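Local coordinates for protein protocadherin gamma-B3 (Homo sapiens, PDB 5K8R) that probably mediates calcium-dependent cell adhesion and may help set up specific neuronal connections, seen here as the first four extracellular cadherin repeats, at residues Pro8-Arg13 against Ile96-Pro101; Asp61-Cys66 against Asp129-Val134. One frame throughout, in Å; residues are numbered along the deposited sequence.

Contact 1: Pro8-Arg13 against Ile96-Pro101; sequences PEELDR and INDNPP. With CA (calcium ion), chain D; CA (calcium ion), chain C; CA (calcium ion), chain B.
Glu-9 and Asp-98 meet at two calcium ions, each carboxylate giving one oxygen to either ion. The calcium ion of chain D is bound by Glu-9 OE2 at 2.5 Å, by Asp-98 OD1 and by the backbone Ile-96 O. The calcium ion of chain C takes Asp-98 OD2 at 2.4 Å, together with Glu-9 OE1 and Glu-10 OE2. The metals probably offset the repulsion between oxygens such as Glu-9 OE2 and Asp-98 OD1, 3.8 Å apart. Glu-9 OE2 has a second duty: its anti lone pair accepts the backbone N-H of Ile-96 at 3.0 Å, almost straight (174°). Glu-9 OE1 probably accepts the backbone N-H of Arg-62. These are the calcium-binding motifs of the cadherin linker, with the Glu-Glu pair just after strand 3-8 set against the Asp-X-Asn-Asp-Asn linker that leaves strand 85-94. Asp-61 and Glu-63 complete the chain C site, while Glu-63, Asp-95 and Asp-131 complete that of chain D. Glu-9 reaches the pair because its chain is extended beyond CG (chi2 167°). Glu-10 instead bends at chi2 (-74°), which brings OE2 to the chain C ion, and its carboxylate has a further partner in Arg-59. Its side chain crosses Asp-98 at about a right angle, Glu-10 CG 3.5 Å from Asp-98 OD2. The Ile-96 side chain crosses that of Glu-9 at a slant, CG1 3.6 Å from Glu-9 CG, with CD1 resting near Glu-10 CG; its CG2 touches Pro-8 CB. Asn-97, the centre of an inverse gamma turn, points away and gives OD1 to the calcium ion of chain B, which also binds Asn-99 O.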
loop_
_atom_site.group_PDB
_atom_site.type_symbol
_atom_site.label_atom_id
_atom_site.label_comp_id
_atom_site.label_asym_id
_atom_site.label_seq_id
_atom_site.Cartn_x
_atom_site.Cartn_y
_atom_site.Cartn_z
ATOM N N PRO A 8 59.277 -2.716 2.667
ATOM C CA PRO A 8 57.967 -2.516 2.043
ATOM C C PRO A 8 57.679 -3.603 1.021
ATOM O O PRO A 8 58.580 -4.262 0.497
ATOM C CB PRO A 8 58.096 -1.143 1.376
ATOM C CG PRO A 8 59.559 -0.999 1.120
ATOM C CD PRO A 8 60.239 -1.672 2.279
ATOM N N GLU A 9 56.393 -3.792 0.748
ATOM C CA GLU A 9 55.968 -4.786 -0.223
ATOM C C GLU A 9 56.218 -4.287 -1.646
ATOM O O GLU A 9 56.529 -3.115 -1.881
ATOM C CB GLU A 9 54.489 -5.121 -0.037
ATOM C CG GLU A 9 53.579 -3.903 -0.077
ATOM C CD GLU A 9 52.111 -4.263 -0.201
ATOM O OE1 GLU A 9 51.799 -5.325 -0.781
ATOM O OE2 GLU A 9 51.266 -3.481 0.283
ATOM N N GLU A 10 56.085 -5.209 -2.601
ATOM C CA GLU A 10 56.136 -4.903 -4.033
ATOM C C GLU A 10 57.483 -4.322 -4.457
ATOM O O GLU A 10 57.555 -3.510 -5.382
ATOM C CB GLU A 10 55.001 -3.958 -4.438
ATOM C CG GLU A 10 53.611 -4.432 -4.038
ATOM C CD GLU A 10 53.106 -5.582 -4.891
ATOM O OE1 GLU A 10 53.772 -5.931 -5.889
ATOM O OE2 GLU A 10 52.034 -6.135 -4.565
ATOM N N LEU A 11 58.562 -4.728 -3.794
ATOM C CA LEU A 11 59.892 -4.309 -4.207
ATOM C C LEU A 11 60.332 -5.086 -5.442
ATOM O O LEU A 11 59.934 -6.234 -5.654
ATOM C CB LEU A 11 60.904 -4.517 -3.079
ATOM C CG LEU A 11 60.783 -3.613 -1.853
ATOM C CD1 LEU A 11 61.842 -3.974 -0.822
ATOM C CD2 LEU A 11 60.894 -2.150 -2.253
ATOM N N ASP A 12 61.161 -4.442 -6.262
ATOM C CA ASP A 12 61.681 -5.097 -7.452
ATOM C C ASP A 12 62.579 -6.269 -7.067
ATOM O O ASP A 12 63.123 -6.337 -5.960
ATOM C CB ASP A 12 62.456 -4.106 -8.320
ATOM C CG ASP A 12 61.556 -3.086 -8.989
ATOM O OD1 ASP A 12 60.338 -3.344 -9.098
ATOM O OD2 ASP A 12 62.067 -2.029 -9.415
ATOM N N ARG A 13 62.726 -7.205 -7.999
ATOM C CA ARG A 13 63.574 -8.364 -7.763
ATOM C C ARG A 13 65.031 -7.935 -7.643
ATOM O O ARG A 13 65.513 -7.094 -8.406
ATOM C CB ARG A 13 63.411 -9.381 -8.891
ATOM C CG ARG A 13 61.969 -9.786 -9.151
ATOM C CD ARG A 13 61.880 -10.895 -10.184
ATOM N NE ARG A 13 62.525 -12.120 -9.720
ATOM C CZ ARG A 13 62.529 -13.265 -10.394
ATOM N NH1 ARG A 13 63.142 -14.328 -9.892
ATOM N NH2 ARG A 13 61.916 -13.350 -11.568
ATOM N N ILE A 96 51.892 -0.813 1.577
ATOM C CA ILE A 96 51.851 0.405 0.780
ATOM C C ILE A 96 50.444 0.559 0.220
ATOM O O ILE A 96 49.692 -0.409 0.082
ATOM C CB ILE A 96 52.896 0.404 -0.355
ATOM C CG1 ILE A 96 52.586 -0.695 -1.373
ATOM C CG2 ILE A 96 54.297 0.230 0.212
ATOM C CD1 ILE A 96 53.576 -0.759 -2.522
ATOM N N ASN A 97 50.085 1.803 -0.102
ATOM C CA ASN A 97 48.752 2.110 -0.619
ATOM C C ASN A 97 48.758 1.936 -2.136
ATOM O O ASN A 97 48.764 2.896 -2.910
ATOM C CB ASN A 97 48.330 3.515 -0.215
ATOM C CG ASN A 97 46.877 3.800 -0.540
ATOM O OD1 ASN A 97 46.031 2.908 -0.480
ATOM N ND2 ASN A 97 46.583 5.042 -0.898
ATOM N N ASP A 98 48.758 0.675 -2.564
ATOM C CA ASP A 98 48.748 0.336 -3.980
ATOM C C ASP A 98 47.418 -0.254 -4.432
ATOM O O ASP A 98 47.341 -0.824 -5.526
ATOM C CB ASP A 98 49.893 -0.628 -4.298
ATOM C CG ASP A 98 49.829 -1.901 -3.480
ATOM O OD1 ASP A 98 49.194 -1.886 -2.406
ATOM O OD2 ASP A 98 50.415 -2.915 -3.912
ATOM N N ASN A 99 46.370 -0.128 -3.620
ATOM C CA ASN A 99 45.049 -0.629 -3.961
ATOM C C ASN A 99 44.019 0.465 -3.698
ATOM O O ASN A 99 44.001 1.048 -2.601
ATOM C CB ASN A 99 44.706 -1.884 -3.151
ATOM C CG ASN A 99 45.469 -3.105 -3.617
ATOM O OD1 ASN A 99 46.283 -3.660 -2.880
ATOM N ND2 ASN A 99 45.204 -3.534 -4.846
ATOM N N PRO A 100 43.159 0.773 -4.662
ATOM C CA PRO A 100 42.121 1.775 -4.433
ATOM C C PRO A 100 40.928 1.158 -3.729
ATOM O O PRO A 100 40.745 -0.068 -3.759
ATOM C CB PRO A 100 41.756 2.223 -5.854
ATOM C CG PRO A 100 41.964 0.988 -6.670
ATOM C CD PRO A 100 43.141 0.267 -6.046
ATOM N N PRO A 101 40.097 1.968 -3.078
ATOM C CA PRO A 101 38.833 1.448 -2.551
ATOM C C PRO A 101 37.908 1.035 -3.685
ATOM O O PRO A 101 38.107 1.387 -4.849
ATOM C CB PRO A 101 38.258 2.631 -1.762
ATOM C CG PRO A 101 38.901 3.835 -2.372
ATOM C CD PRO A 101 40.279 3.398 -2.777
HETATM CA CA CA D . 48.941 -2.685 -0.091
HETATM CA CA CA C . 50.194 -5.151 -2.960
HETATM CA CA CA B . 43.936 1.688 -0.314
#

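Contact 2: Asp61-Cys66 against Asp129-Val134. With CA (calcium ion), chain B; CA (calcium ion), chain D; CA (calcium ion), chain C.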
loop_
_atom_site.group_PDB
_atom_site.type_symbol
_atom_site.label_atom_id
_atom_site.label_comp_id
_atom_site.label_asym_id
_atom_site.label_seq_id
_atom_site.Cartn_x
_atom_site.Cartn_y
_atom_site.Cartn_z
ATOM N N ASP A 61 53.586 -9.607 -2.470
ATOM C CA ASP A 61 52.330 -8.872 -2.369
ATOM C C ASP A 61 51.738 -9.111 -0.984
ATOM O O ASP A 61 51.314 -10.227 -0.668
ATOM C CB ASP A 61 51.363 -9.309 -3.466
ATOM C CG ASP A 61 49.992 -8.669 -3.328
ATOM O OD1 ASP A 61 49.906 -7.544 -2.795
ATOM O OD2 ASP A 61 49.001 -9.297 -3.755
ATOM N N ARG A 62 51.705 -8.061 -0.160
ATOM C CA ARG A 62 51.206 -8.207 1.204
ATOM C C ARG A 62 49.724 -8.559 1.230
ATOM O O ARG A 62 49.269 -9.255 2.145
ATOM C CB ARG A 62 51.458 -6.926 1.997
ATOM C CG ARG A 62 51.225 -7.069 3.491
ATOM C CD ARG A 62 50.667 -5.792 4.088
ATOM N NE ARG A 62 49.394 -5.431 3.474
ATOM C CZ ARG A 62 48.221 -5.945 3.830
ATOM N NH1 ARG A 62 48.157 -6.848 4.800
ATOM N NH2 ARG A 62 47.111 -5.561 3.215
ATOM N N GLU A 63 48.958 -8.091 0.241
ATOM C CA GLU A 63 47.531 -8.400 0.206
ATOM C C GLU A 63 47.293 -9.890 -0.008
ATOM O O GLU A 63 46.385 -10.472 0.596
ATOM C CB GLU A 63 46.839 -7.584 -0.887
ATOM C CG GLU A 63 46.471 -6.169 -0.469
ATOM C CD GLU A 63 47.682 -5.280 -0.267
ATOM O OE1 GLU A 63 48.576 -5.285 -1.139
ATOM O OE2 GLU A 63 47.740 -4.583 0.767
ATOM N N GLU A 64 48.097 -10.524 -0.861
ATOM C CA GLU A 64 47.923 -11.947 -1.123
ATOM C C GLU A 64 48.521 -12.810 -0.018
ATOM O O GLU A 64 48.060 -13.935 0.204
ATOM C CB GLU A 64 48.545 -12.308 -2.473
ATOM C CG GLU A 64 48.242 -13.719 -2.946
ATOM C CD GLU A 64 48.854 -14.022 -4.298
ATOM O OE1 GLU A 64 49.590 -13.161 -4.824
ATOM O OE2 GLU A 64 48.597 -15.120 -4.835
ATOM N N ILE A 65 49.528 -12.299 0.691
ATOM C CA ILE A 65 50.204 -13.087 1.716
ATOM C C ILE A 65 49.457 -13.017 3.042
ATOM O O ILE A 65 49.130 -14.049 3.640
ATOM C CB ILE A 65 51.664 -12.621 1.866
ATOM C CG1 ILE A 65 52.445 -12.892 0.579
ATOM C CG2 ILE A 65 52.326 -13.309 3.048
ATOM C CD1 ILE A 65 53.828 -12.278 0.570
ATOM N N CYS A 66 49.178 -11.805 3.529
ATOM C CA CYS A 66 48.557 -11.637 4.836
ATOM C C CYS A 66 47.126 -11.123 4.790
ATOM O O CYS A 66 46.424 -11.223 5.800
ATOM C CB CYS A 66 49.393 -10.689 5.711
ATOM S SG CYS A 66 51.036 -11.315 6.146
ATOM N N ASP A 129 38.599 -2.119 0.851
ATOM C CA ASP A 129 39.980 -1.824 0.500
ATOM C C ASP A 129 40.882 -2.940 1.013
ATOM O O ASP A 129 40.965 -3.161 2.229
ATOM C CB ASP A 129 40.399 -0.472 1.082
ATOM C CG ASP A 129 41.629 0.104 0.410
ATOM O OD1 ASP A 129 42.613 -0.639 0.208
ATOM O OD2 ASP A 129 41.611 1.309 0.082
ATOM N N PRO A 130 41.569 -3.667 0.127
ATOM C CA PRO A 130 42.408 -4.786 0.583
ATOM C C PRO A 130 43.651 -4.356 1.344
ATOM O O PRO A 130 44.344 -5.223 1.892
ATOM C CB PRO A 130 42.775 -5.504 -0.721
ATOM C CG PRO A 130 42.681 -4.452 -1.764
ATOM C CD PRO A 130 41.572 -3.531 -1.340
ATOM N N ASP A 131 43.956 -3.062 1.398
ATOM C CA ASP A 131 45.077 -2.586 2.192
ATOM C C ASP A 131 44.723 -2.642 3.679
ATOM O O ASP A 131 43.628 -3.052 4.075
ATOM C CB ASP A 131 45.462 -1.170 1.771
ATOM C CG ASP A 131 45.956 -1.101 0.336
ATOM O OD1 ASP A 131 46.551 -2.089 -0.139
ATOM O OD2 ASP A 131 45.749 -0.054 -0.315
ATOM N N VAL A 132 45.671 -2.225 4.519
ATOM C CA VAL A 132 45.491 -2.212 5.964
ATOM C C VAL A 132 45.983 -0.878 6.512
ATOM O O VAL A 132 46.626 -0.091 5.816
ATOM C CB VAL A 132 46.217 -3.383 6.659
ATOM C CG1 VAL A 132 45.541 -4.703 6.321
ATOM C CG2 VAL A 132 47.682 -3.411 6.257
ATOM N N GLY A 133 45.668 -0.635 7.782
ATOM C CA GLY A 133 46.085 0.605 8.414
ATOM C C GLY A 133 45.370 1.802 7.814
ATOM O O GLY A 133 44.182 1.745 7.476
ATOM N N VAL A 134 46.108 2.906 7.676
ATOM C CA VAL A 134 45.537 4.110 7.084
ATOM C C VAL A 134 45.320 3.951 5.586
ATOM O O VAL A 134 44.532 4.700 4.996
ATOM C CB VAL A 134 46.430 5.332 7.372
ATOM C CG1 VAL A 134 46.518 5.584 8.868
ATOM C CG2 VAL A 134 47.816 5.132 6.779
HETATM CA CA CA B . 43.936 1.688 -0.314
HETATM CA CA CA D . 48.941 -2.685 -0.091
HETATM CA CA CA C . 50.194 -5.151 -2.960
#
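The guanidinium of Arg-62 is covered on one face by Val-132, whose CG2 sits 3.5 Å above the plane, over its centre. At the edge, in plane, lies the carbonyl oxygen of Pro-130, 3.1 Å from Arg-62 NH2. Glu-63 OE2 lies 22° out of the guanidinium plane and accepts from Arg-62 NH2 at 2.7 Å in a salt bridge, met from above its own carboxylate plane. The pairing is a cadherin inter-repeat junction: the Asp-Arg-Glu turn at helix 62-65 of the first repeat meets the Asp-X-Asp loop of the second. The carboxylates of Glu-63 and Asp-131 are turned 74° apart and share the calcium ion of chain D, which lets Glu-63 OE2 and Asp-131 OD1 lie 2.9 Å apart. Glu-63 holds this ion with both oxygens, and OE1 bridges on to the calcium ion of chain C, where Asp-61 OD1 also binds. Glu-63 CG lies 3.8 Å from Pro-130 CB; the bend at chi2 (69°) then turns the carboxylate to the metals. An alanine in place of Arg-62 is likely to leave Glu-63 OE2 without its guanidinium partner, though still on the calcium ion, and to uncover the methyls of Val-132. Asp-61 also caps the helix, its OD1 accepting the N-H of Glu-63. Asp-131 OD2 binds the calcium ion of chain B beside both oxygens of Asp-129. That loop is shaped by an Asx turn, in which Asp-131 N donates to Asp-129 OD1 at 3.0 Å.

Both contacts touch the same three calcium ions at the junction of the first two cadherin repeats, and their segments interleave along the sequence. Contact 1 lies at the surface and joins loops from the two ends of the first repeat's sequence; contact 2 is partly buried and crosses between repeats. Contact 1 has a straight hydrogen bond across its segments, whereas contact 2 adds the apolar cover of an arginine to its metal bonds. They meet directly where Glu-9 OE1 lies 2.8 Å from Arg-62 N, a probable hydrogen bond, and where Asn-97 OD1 and Asp-131 OD2 share the calcium ion of chain B.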